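PDB 3RQB: uncharacterized protein from Alicyclobacillus acidocaldarius subsp. acidocaldarius, which is of unknown function but has a double hot dog fold and probably hydrolyses acyl-CoA thioesters. Local coordinates for residues H10-A15 with D181-A186. Sequence-based numbering, arbitrary orientation.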
# COMPACT_ATOMS: atom_id res chain seq x y z
N HIS B 10 26.26 10.09 -10.21
CA HIS B 10 25.99 8.91 -9.41
C HIS B 10 25.06 8.01 -10.21
O HIS B 10 24.13 8.49 -10.87
CB HIS B 10 25.33 9.28 -8.08
CG HIS B 10 25.14 8.11 -7.16
ND1 HIS B 10 25.88 7.94 -6.01
CD2 HIS B 10 24.30 7.05 -7.22
CE1 HIS B 10 25.50 6.83 -5.40
NE2 HIS B 10 24.54 6.27 -6.12
N ALA B 11 25.31 6.71 -10.15
CA ALA B 11 24.54 5.74 -10.92
C ALA B 11 23.04 5.97 -10.77
O ALA B 11 22.32 6.04 -11.76
CB ALA B 11 24.88 4.33 -10.48
N PHE B 12 22.60 6.08 -9.53
CA PHE B 12 21.20 6.33 -9.23
C PHE B 12 20.65 7.52 -10.01
O PHE B 12 19.63 7.41 -10.70
CB PHE B 12 21.03 6.58 -7.73
CG PHE B 12 19.61 6.85 -7.33
CD1 PHE B 12 19.06 8.11 -7.47
CD2 PHE B 12 18.82 5.83 -6.81
CE1 PHE B 12 17.75 8.36 -7.09
CE2 PHE B 12 17.51 6.07 -6.44
CZ PHE B 12 16.98 7.33 -6.58
N ASP B 13 21.32 8.66 -9.91
CA ASP B 13 20.89 9.84 -10.64
C ASP B 13 20.97 9.59 -12.14
O ASP B 13 20.28 10.23 -12.94
CB ASP B 13 21.75 11.04 -10.24
CG ASP B 13 21.64 11.37 -8.77
OD1 ASP B 13 20.52 11.26 -8.24
OD2 ASP B 13 22.66 11.71 -8.15
N ASP B 14 21.81 8.63 -12.50
CA ASP B 14 21.99 8.27 -13.89
C ASP B 14 20.79 7.44 -14.37
O ASP B 14 20.25 7.69 -15.44
CB ASP B 14 23.29 7.50 -14.06
CG ASP B 14 23.93 7.71 -15.42
OD1 ASP B 14 23.91 6.76 -16.23
OD2 ASP B 14 24.42 8.83 -15.67
N ALA B 15 20.37 6.48 -13.57
CA ALA B 15 19.23 5.63 -13.93
C ALA B 15 17.93 6.41 -13.95
O ALA B 15 17.06 6.18 -14.80
CB ALA B 15 19.11 4.48 -12.97
N ASP B 181 17.39 11.30 -0.38
CA ASP B 181 16.20 12.05 -0.77
C ASP B 181 15.04 11.07 -0.94
O ASP B 181 15.18 9.89 -0.65
CB ASP B 181 16.44 12.86 -2.05
CG ASP B 181 16.43 12.01 -3.31
OD1 ASP B 181 16.62 10.78 -3.21
OD2 ASP B 181 16.24 12.58 -4.40
N HIS B 182 13.90 11.55 -1.40
CA HIS B 182 12.71 10.70 -1.41
C HIS B 182 12.80 9.50 -2.35
O HIS B 182 12.51 8.37 -1.95
CB HIS B 182 11.46 11.54 -1.69
CG HIS B 182 11.16 12.54 -0.61
ND1 HIS B 182 10.36 12.25 0.47
CD2 HIS B 182 11.58 13.81 -0.44
CE1 HIS B 182 10.29 13.30 1.26
NE2 HIS B 182 11.02 14.27 0.73
N ALA B 183 13.21 9.73 -3.59
CA ALA B 183 13.25 8.63 -4.54
C ALA B 183 14.24 7.54 -4.10
O ALA B 183 13.95 6.35 -4.20
CB ALA B 183 13.54 9.14 -5.96
N ALA B 184 15.40 7.96 -3.61
CA ALA B 184 16.43 7.02 -3.18
C ALA B 184 15.88 6.16 -2.07
O ALA B 184 16.18 4.96 -1.95
CB ALA B 184 17.64 7.79 -2.68
N LEU B 185 15.05 6.80 -1.26
CA LEU B 185 14.43 6.17 -0.11
C LEU B 185 13.41 5.12 -0.54
O LEU B 185 13.43 4.00 -0.05
CB LEU B 185 13.79 7.24 0.75
CG LEU B 185 13.09 6.73 2.00
CD1 LEU B 185 13.94 5.68 2.71
CD2 LEU B 185 12.74 7.88 2.94
N ALA B 186 12.54 5.48 -1.48
CA ALA B 186 11.64 4.50 -2.08
C ALA B 186 12.44 3.28 -2.55
O ALA B 186 12.08 2.12 -2.27
CB ALA B 186 10.91 5.14 -3.27
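Phe12 and Ala184 are the residues whose CA atoms lie nearest across segments 10-15 and 181-186, at 7.7 Å, with no hydrogen bond between the backbones. One aromatic side chain spans that gap. Phe12 holds CG anti to its own N (chi1 180°), which sends the ring out from helix 11-15 with CZ leading into the first turn of the other helix. There Phe12 CZ lies 3.9 Å from Ala183 CB, which sits at the ring edge in its plane, whereas Ala184 CB lies over one face, 4.0 Å from Phe12 CZ. The small alanine side chains let the ring reach the main chain itself, and Phe12 CE2 comes to 3.6 Å from Ala184 CA.

The amide beside the ring is already engaged: Asp181, the N-cap, takes Ala184 N through its OD1 at 3.1 Å, on the syn side of the carboxylate, though 30° out of its plane. Ile43 and Ala46 of helix 41-53 also pack on Phe12, while Arg178 forms salt bridges with both Asp13 and Asp181, linking the two helices at their polar margin. The contact thus joins the N-terminal helix to the C-terminal hot dog domain apolarly, beside a capped helix start whose Ala184 N is taken by Asp181.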